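Local coordinates for beta carbonic anhydrase (Burkholderia pseudomallei, PDB 6YJN), which probably catalyses the reversible interconversion of carbon dioxide and hydrogencarbonate as a zinc-dependent beta-class enzyme, working as an assembly of four subunits, at residues F87-L92 with Q177-H182; N72-V75 with N80-S83; N162-T167 with D171-G176. One frame throughout, in Å; residues are numbered along the deposited sequence.

Interaction 1 (F87-L92 with Q177-H182)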
loop_
_atom_site.group_PDB
_atom_site.type_symbol
_atom_site.label_atom_id
_atom_site.label_comp_id
_atom_site.label_asym_id
_atom_site.label_seq_id
_atom_site.Cartn_x
_atom_site.Cartn_y
_atom_site.Cartn_z
ATOM N N PHE A 87 -7.935 8.801 -11.241
ATOM C CA PHE A 87 -7.694 10.151 -11.718
ATOM C C PHE A 87 -7.788 10.214 -13.247
ATOM O O PHE A 87 -8.356 11.148 -13.808
ATOM C CB PHE A 87 -6.326 10.624 -11.225
ATOM C CG PHE A 87 -6.069 12.113 -11.251
ATOM C CD1 PHE A 87 -5.926 12.800 -12.453
ATOM C CD2 PHE A 87 -5.910 12.822 -10.062
ATOM C CE1 PHE A 87 -5.663 14.164 -12.458
ATOM C CE2 PHE A 87 -5.628 14.182 -10.070
ATOM C CZ PHE A 87 -5.502 14.849 -11.271
ATOM N N ALA A 88 -7.218 9.220 -13.929
ATOM C CA ALA A 88 -7.238 9.226 -15.378
ATOM C C ALA A 88 -8.659 9.032 -15.916
ATOM O O ALA A 88 -9.089 9.751 -16.813
ATOM C CB ALA A 88 -6.284 8.175 -15.879
ATOM N N VAL A 89 -9.375 8.040 -15.378
ATOM C CA VAL A 89 -10.710 7.661 -15.825
ATOM C C VAL A 89 -11.758 8.690 -15.381
ATOM O O VAL A 89 -12.465 9.266 -16.212
ATOM C CB VAL A 89 -11.084 6.264 -15.286
ATOM C CG1 VAL A 89 -12.491 5.842 -15.671
ATOM C CG2 VAL A 89 -10.074 5.195 -15.650
ATOM N N ASP A 90 -11.896 8.868 -14.056
ATOM C CA ASP A 90 -12.981 9.648 -13.478
ATOM C C ASP A 90 -12.840 11.130 -13.813
ATOM O O ASP A 90 -13.844 11.818 -13.949
ATOM C CB ASP A 90 -13.047 9.524 -11.958
ATOM C CG ASP A 90 -13.648 8.228 -11.450
ATOM O OD1 ASP A 90 -13.953 7.336 -12.280
ATOM O OD2 ASP A 90 -13.800 8.123 -10.218
ATOM N N LEU A 91 -11.610 11.625 -13.941
ATOM C CA LEU A 91 -11.445 13.060 -14.068
ATOM C C LEU A 91 -10.852 13.461 -15.415
ATOM O O LEU A 91 -10.976 14.605 -15.841
ATOM C CB LEU A 91 -10.547 13.575 -12.944
ATOM C CG LEU A 91 -10.438 15.096 -12.899
ATOM C CD1 LEU A 91 -11.464 15.657 -11.931
ATOM C CD2 LEU A 91 -9.026 15.543 -12.541
ATOM N N LEU A 92 -10.121 12.573 -16.064
ATOM C CA LEU A 92 -9.541 13.047 -17.305
ATOM C C LEU A 92 -10.373 12.486 -18.438
ATOM O O LEU A 92 -10.202 12.870 -19.596
ATOM C CB LEU A 92 -8.068 12.649 -17.388
ATOM C CG LEU A 92 -7.192 13.394 -16.385
ATOM C CD1 LEU A 92 -5.718 13.314 -16.761
ATOM C CD2 LEU A 92 -7.649 14.842 -16.278
ATOM N N GLN A 177 -19.975 5.412 -18.995
ATOM C CA GLN A 177 -18.794 6.059 -19.545
ATOM C C GLN A 177 -18.028 5.085 -20.436
ATOM O O GLN A 177 -17.601 4.027 -19.973
ATOM C CB GLN A 177 -17.903 6.622 -18.434
ATOM C CG GLN A 177 -16.802 7.538 -18.959
ATOM C CD GLN A 177 -15.929 8.094 -17.864
ATOM O OE1 GLN A 177 -16.352 8.243 -16.717
ATOM N NE2 GLN A 177 -14.686 8.393 -18.203
ATOM N N PRO A 178 -17.855 5.408 -21.741
ATOM C CA PRO A 178 -17.044 4.594 -22.652
ATOM C C PRO A 178 -15.560 4.507 -22.281
ATOM O O PRO A 178 -14.887 5.518 -22.053
ATOM C CB PRO A 178 -17.250 5.270 -24.018
ATOM C CG PRO A 178 -17.640 6.696 -23.685
ATOM C CD PRO A 178 -18.458 6.569 -22.417
ATOM N N LEU A 179 -15.058 3.270 -22.225
ATOM C CA LEU A 179 -13.692 3.026 -21.796
ATOM C C LEU A 179 -13.230 1.676 -22.326
ATOM O O LEU A 179 -13.972 0.688 -22.259
ATOM C CB LEU A 179 -13.665 3.020 -20.266
ATOM C CG LEU A 179 -12.301 2.789 -19.615
ATOM C CD1 LEU A 179 -11.385 3.983 -19.822
ATOM C CD2 LEU A 179 -12.464 2.525 -18.126
ATOM N N THR A 180 -11.981 1.643 -22.811
ATOM C CA THR A 180 -11.433 0.353 -23.183
ATOM C C THR A 180 -10.005 0.150 -22.662
ATOM O O THR A 180 -9.212 1.090 -22.542
ATOM C CB THR A 180 -11.846 -0.026 -24.608
ATOM O OG1 THR A 180 -11.057 -1.172 -24.912
ATOM C CG2 THR A 180 -11.700 1.104 -25.609
ATOM N N VAL A 181 -9.713 -1.112 -22.325
ATOM C CA VAL A 181 -8.516 -1.491 -21.592
ATOM C C VAL A 181 -7.745 -2.511 -22.437
ATOM O O VAL A 181 -8.293 -3.534 -22.830
ATOM C CB VAL A 181 -8.878 -2.029 -20.183
ATOM C CG1 VAL A 181 -7.664 -2.493 -19.380
ATOM C CG2 VAL A 181 -9.695 -1.038 -19.356
ATOM N N HIS A 182 -6.467 -2.242 -22.702
ATOM C CA HIS A 182 -5.712 -3.047 -23.650
ATOM C C HIS A 182 -4.473 -3.670 -22.999
ATOM O O HIS A 182 -3.727 -2.956 -22.332
ATOM C CB HIS A 182 -5.271 -2.189 -24.847
ATOM C CG HIS A 182 -6.307 -1.272 -25.416
ATOM N ND1 HIS A 182 -7.065 -1.613 -26.520
ATOM C CD2 HIS A 182 -6.667 -0.011 -25.081
ATOM C CE1 HIS A 182 -7.869 -0.611 -26.818
ATOM N NE2 HIS A 182 -7.642 0.386 -25.955
#
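Val89 meets the segment 177-182 through two different parts of itself, its backbone carbonyl and one branch of its side chain, and it has more surface buried here than any other residue of the two segments. The carbonyl receives the amide of Gln177: NE2 of Gln177 lies 3.1 Å from O of Val89, and the N-H points almost straight at the oxygen, at 170°. From the acceptor's side the bond is less regular, because the nitrogen stands about 40° above the plane of the carbonyl, whereas the oxygen lies close to the plane of the glutamine amide. The reach comes from a stretched side chain. Gln177 places CG anti to its backbone N (chi1 -169°) and stays extended beyond it, carrying the amide to a carbonyl near the end of helix 79-92. The oxygen of the same amide, OE1, accepts from NH2 of Arg175, so both polar ends of the side chain are occupied and the rotation of the amide group is fixed from two sides.

Beside this polar grip lies a small apolar one. CG1 of Val89 touches CD2 of Leu179 at 4.1 Å, and the two side chains cross at about a right angle. A single helix residue is held by one hydrogen bond through its carbonyl and one apolar contact through CG1, with both Val89 and Leu179 buried.

The contact joins the C-terminal part of helix 79-92, the helix of a beta-alpha-beta connection between the parallel strands 64-69 and 96-102, to the chain entering strand 180-186. Helix 167-174 packs against both partners, Ala172 touching Val89 and Val169 touching Leu179, while the backbone of Thr180 pairs with Lys95 and Val97.

Interaction 2 (N72-V75 with N80-S83)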
loop_
_atom_site.group_PDB
_atom_site.type_symbol
_atom_site.label_atom_id
_atom_site.label_comp_id
_atom_site.label_asym_id
_atom_site.label_seq_id
_atom_site.Cartn_x
_atom_site.Cartn_y
_atom_site.Cartn_z
ATOM N N ASN A 72 5.340 -3.061 -14.436
ATOM C CA ASN A 72 3.991 -2.649 -14.801
ATOM C C ASN A 72 2.972 -3.585 -14.146
ATOM O O ASN A 72 2.198 -4.251 -14.818
ATOM C CB ASN A 72 3.798 -2.587 -16.320
ATOM C CG ASN A 72 4.234 -3.848 -17.043
ATOM O OD1 ASN A 72 5.322 -3.884 -17.617
ATOM N ND2 ASN A 72 3.410 -4.889 -17.008
ATOM N N VAL A 73 3.001 -3.640 -12.814
ATOM C CA VAL A 73 2.125 -4.499 -12.043
ATOM C C VAL A 73 0.983 -3.632 -11.524
ATOM O O VAL A 73 1.209 -2.539 -10.994
ATOM C CB VAL A 73 2.909 -5.135 -10.872
ATOM C CG1 VAL A 73 2.072 -6.097 -10.048
ATOM C CG2 VAL A 73 4.206 -5.798 -11.317
ATOM N N VAL A 74 -0.242 -4.138 -11.675
ATOM C CA VAL A 74 -1.406 -3.522 -11.057
ATOM C C VAL A 74 -1.856 -4.421 -9.910
ATOM O O VAL A 74 -2.447 -5.473 -10.157
ATOM C CB VAL A 74 -2.534 -3.286 -12.085
ATOM C CG1 VAL A 74 -3.830 -2.827 -11.444
ATOM C CG2 VAL A 74 -2.114 -2.319 -13.183
ATOM N N VAL A 75 -1.536 -4.010 -8.671
ATOM C CA VAL A 75 -2.021 -4.678 -7.471
ATOM C C VAL A 75 -3.437 -4.180 -7.152
ATOM O O VAL A 75 -3.714 -2.978 -7.195
ATOM C CB VAL A 75 -1.053 -4.511 -6.282
ATOM C CG1 VAL A 75 -1.567 -5.154 -5.009
ATOM C CG2 VAL A 75 0.328 -5.037 -6.596
ATOM N N ASN A 80 -1.313 3.530 -4.994
ATOM C CA ASN A 80 -0.434 4.305 -5.867
ATOM C C ASN A 80 -0.988 4.335 -7.300
ATOM O O ASN A 80 -1.231 5.395 -7.896
ATOM C CB ASN A 80 1.024 3.863 -5.756
ATOM C CG ASN A 80 1.948 4.594 -6.713
ATOM O OD1 ASN A 80 1.507 5.132 -7.723
ATOM N ND2 ASN A 80 3.242 4.596 -6.428
ATOM N N CYS A 81 -1.219 3.140 -7.844
ATOM C CA CYS A 81 -1.709 3.000 -9.198
ATOM C C CYS A 81 -3.207 3.291 -9.249
ATOM O O CYS A 81 -3.657 4.078 -10.089
ATOM C CB CYS A 81 -1.407 1.600 -9.705
ATOM S SG CYS A 81 -1.712 1.416 -11.479
ATOM N N LEU A 82 -3.978 2.640 -8.368
ATOM C CA LEU A 82 -5.415 2.859 -8.372
ATOM C C LEU A 82 -5.702 4.363 -8.443
ATOM O O LEU A 82 -6.589 4.785 -9.188
ATOM C CB LEU A 82 -6.049 2.239 -7.120
ATOM C CG LEU A 82 -6.146 0.713 -7.047
ATOM C CD1 LEU A 82 -6.940 0.298 -5.818
ATOM C CD2 LEU A 82 -6.758 0.108 -8.304
ATOM N N SER A 83 -4.944 5.162 -7.666
ATOM C CA SER A 83 -5.077 6.611 -7.625
ATOM C C SER A 83 -4.947 7.195 -9.028
ATOM O O SER A 83 -5.846 7.892 -9.489
ATOM C CB SER A 83 -4.056 7.227 -6.716
ATOM O OG SER A 83 -4.596 7.408 -5.417
#
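The backbone of Val74, in an irregular but extended stretch of chain, passes the first turns of helix 79-92 with its CA 6.8 Å from CA of Cys81, and no hydrogen bond links the two segments. What joins them is side-chain contact. The CB of Cys81 is directed at the loop, and its sulfur stands anti to the backbone N (chi1 -170°), which carries SG outward from the helix to meet CG2 of Val74 at 4.1 Å. Of the two valine methyls, CG2 is the one that SG meets, in an apolar contact at ordinary van der Waals spacing.

A second, looser approach lies one residue further along each segment. The side chain of Leu82 starts out across the line between the segments, but its end bends nearer, bringing CG to 4.4 Å from the carbonyl O of Val75. The Val75 side chain itself stays 7.0 Å from the helix segment, so it is mainly the backbone of this residue that the leucine meets. All four participating residues are buried.

N of Val74 bonds to OE1 of Gln159 of helix 145-165. At the helix start, OD1 of Asp78 accepts from N of Asn80. The side chain of Val74 is about 14 Å from the zinc ion, and Asn72 touches the zinc ligand Cys46, so the loop passes near the metal site while this contact itself is packing. It ties the loop that follows strand 64-69 to the helix it leads into. Ile44 of strand 41-46 touches both Val74 and Cys81, Val163 of helix 145-165 packs on Val74, and Leu79 of a neighbouring subunit packs on Leu82.

Interaction 3 (N162-T167 with D171-G176)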
loop_
_atom_site.group_PDB
_atom_site.type_symbol
_atom_site.label_atom_id
_atom_site.label_comp_id
_atom_site.label_asym_id
_atom_site.label_seq_id
_atom_site.Cartn_x
_atom_site.Cartn_y
_atom_site.Cartn_z
ATOM N N ASN A 162 -6.651 -7.049 -13.890
ATOM C CA ASN A 162 -6.618 -6.361 -12.608
ATOM C C ASN A 162 -7.305 -5.001 -12.715
ATOM O O ASN A 162 -8.150 -4.661 -11.887
ATOM C CB ASN A 162 -5.185 -6.231 -12.079
ATOM C CG ASN A 162 -4.624 -7.527 -11.535
ATOM O OD1 ASN A 162 -5.311 -8.548 -11.511
ATOM N ND2 ASN A 162 -3.380 -7.495 -11.086
ATOM N N VAL A 163 -6.917 -4.237 -13.739
ATOM C CA VAL A 163 -7.529 -2.958 -14.045
ATOM C C VAL A 163 -9.035 -3.134 -14.225
ATOM O O VAL A 163 -9.831 -2.349 -13.704
ATOM C CB VAL A 163 -6.943 -2.350 -15.328
ATOM C CG1 VAL A 163 -7.653 -1.056 -15.661
ATOM C CG2 VAL A 163 -5.444 -2.138 -15.236
ATOM N N CYS A 164 -9.404 -4.155 -15.010
ATOM C CA CYS A 164 -10.784 -4.346 -15.419
ATOM C C CYS A 164 -11.611 -4.770 -14.220
ATOM O O CYS A 164 -12.817 -4.557 -14.198
ATOM C CB CYS A 164 -10.894 -5.419 -16.491
ATOM S SG CYS A 164 -10.467 -4.810 -18.141
ATOM N N ARG A 165 -10.955 -5.358 -13.221
ATOM C CA ARG A 165 -11.678 -5.779 -12.038
ATOM C C ARG A 165 -11.792 -4.614 -11.057
ATOM O O ARG A 165 -12.580 -4.679 -10.119
ATOM C CB ARG A 165 -11.040 -7.027 -11.417
ATOM C CG ARG A 165 -11.490 -8.355 -12.017
ATOM C CD ARG A 165 -10.500 -9.477 -11.693
ATOM N N THR A 166 -11.041 -3.529 -11.286
ATOM C CA THR A 166 -11.058 -2.451 -10.310
ATOM C C THR A 166 -12.477 -1.927 -10.157
ATOM O O THR A 166 -13.301 -2.068 -11.067
ATOM C CB THR A 166 -10.083 -1.312 -10.620
ATOM O OG1 THR A 166 -10.586 -0.585 -11.740
ATOM C CG2 THR A 166 -8.668 -1.785 -10.870
ATOM N N THR A 167 -12.754 -1.339 -8.987
ATOM C CA THR A 167 -14.052 -0.716 -8.790
ATOM C C THR A 167 -14.146 0.458 -9.760
ATOM O O THR A 167 -15.140 0.604 -10.470
ATOM C CB THR A 167 -14.279 -0.289 -7.337
ATOM O OG1 THR A 167 -13.281 0.687 -7.055
ATOM C CG2 THR A 167 -14.166 -1.416 -6.339
ATOM N N ASP A 171 -17.242 0.688 -12.223
ATOM C CA ASP A 171 -18.162 1.774 -11.953
ATOM C C ASP A 171 -18.345 2.652 -13.187
ATOM O O ASP A 171 -19.440 3.139 -13.447
ATOM C CB ASP A 171 -17.652 2.606 -10.780
ATOM C CG ASP A 171 -17.958 1.967 -9.442
ATOM O OD1 ASP A 171 -18.734 0.973 -9.427
ATOM O OD2 ASP A 171 -17.418 2.467 -8.426
ATOM N N ALA A 172 -17.250 2.895 -13.912
ATOM C CA ALA A 172 -17.288 3.746 -15.089
ATOM C C ALA A 172 -18.214 3.126 -16.129
ATOM O O ALA A 172 -19.041 3.835 -16.710
ATOM C CB ALA A 172 -15.900 3.958 -15.633
ATOM N N TRP A 173 -18.048 1.805 -16.337
ATOM C CA TRP A 173 -18.900 1.024 -17.220
ATOM C C TRP A 173 -20.332 1.064 -16.695
ATOM O O TRP A 173 -21.252 1.438 -17.420
ATOM C CB TRP A 173 -18.377 -0.409 -17.415
ATOM C CG TRP A 173 -17.100 -0.504 -18.201
ATOM C CD1 TRP A 173 -16.614 0.409 -19.097
ATOM C CD2 TRP A 173 -16.138 -1.578 -18.173
ATOM N NE1 TRP A 173 -15.421 -0.019 -19.619
ATOM C CE2 TRP A 173 -15.106 -1.235 -19.076
ATOM C CE3 TRP A 173 -16.044 -2.790 -17.477
ATOM C CZ2 TRP A 173 -14.001 -2.058 -19.293
ATOM C CZ3 TRP A 173 -14.950 -3.602 -17.697
ATOM C CH2 TRP A 173 -13.936 -3.238 -18.583
ATOM N N ALA A 174 -20.502 0.734 -15.412
ATOM C CA ALA A 174 -21.798 0.851 -14.761
ATOM C C ALA A 174 -22.466 2.165 -15.162
ATOM O O ALA A 174 -23.640 2.162 -15.523
ATOM C CB ALA A 174 -21.645 0.747 -13.261
ATOM N N ARG A 175 -21.708 3.274 -15.113
ATOM C CA ARG A 175 -22.280 4.603 -15.274
ATOM C C ARG A 175 -22.249 5.047 -16.740
ATOM O O ARG A 175 -22.441 6.228 -17.040
ATOM C CB ARG A 175 -21.639 5.612 -14.314
ATOM C CG ARG A 175 -20.533 6.462 -14.920
ATOM C CD ARG A 175 -19.984 7.466 -13.927
ATOM N NE ARG A 175 -18.541 7.502 -14.118
ATOM C CZ ARG A 175 -17.664 6.704 -13.509
ATOM N NH1 ARG A 175 -18.071 5.803 -12.629
ATOM N NH2 ARG A 175 -16.376 6.826 -13.775
ATOM N N GLY A 176 -22.013 4.089 -17.647
ATOM C CA GLY A 176 -22.157 4.314 -19.076
ATOM C C GLY A 176 -20.869 4.777 -19.759
ATOM O O GLY A 176 -20.691 4.552 -20.951
#
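Cys164 meets Trp173 across the join between two successive helices, the sulfur approaching the indole at its rim. SG of Cys164 lies 3.8 Å from CH2 of Trp173 and 5.2 Å from the centroid of the six-membered ring, 75° off the ring normal: a sulfur-aromatic contact at the edge, near the ring plane, and not over a face. Both side chains take the same first torsion, beside the backbone N and anti to the carbonyl carbon, with chi1 of -69° directing the indole back toward the preceding helix. At the far end NE1 probably donates to O of Leu179, which would help to hold the indole in place.

Asp171 and Thr167 meet differently, one helical turn apart. N of Asp171 donates to O of Thr167 at 2.7 Å, an ordinary i to i+4 bond of the first turn of helix 167-174, and the aspartate side chain folds back alongside the same carbonyl. Just before that turn, Thr166 is the N-cap: its OG1 donates to O of Val163 at 2.7 Å and accepts from N of Val169, spanning the break between the helices.

The join packs against the central sheet, Val200 of strand 193-200 touching both Cys164 and Trp173, and Val181 of strand 180-186 also touching Cys164. Leu82 of helix 79-92 lies against Thr166, while Asn122 of a neighbouring subunit accepts from N of Thr167.

Burial separates the three contacts: interactions 1 and 2 are formed mainly or wholly by buried residues, whereas interaction 3 runs from a buried cysteine to an exposed aspartate. Interactions 1 and 2 share helix 79-92, gripping it near opposite ends; the earlier grip is apolar, the later one adds a side-chain bond to a helix carbonyl. Interaction 3, a helix-to-helix turn with backbone and sulfur-aromatic chemistry, connects with both. Asp90 and Arg175 form a salt bridge between interactions 1 and 3, and interactions 2 and 3 meet through apolar side chains. Along the chain, interaction 3 lies between the two segments of interaction 1, while interaction 2 comes earlier.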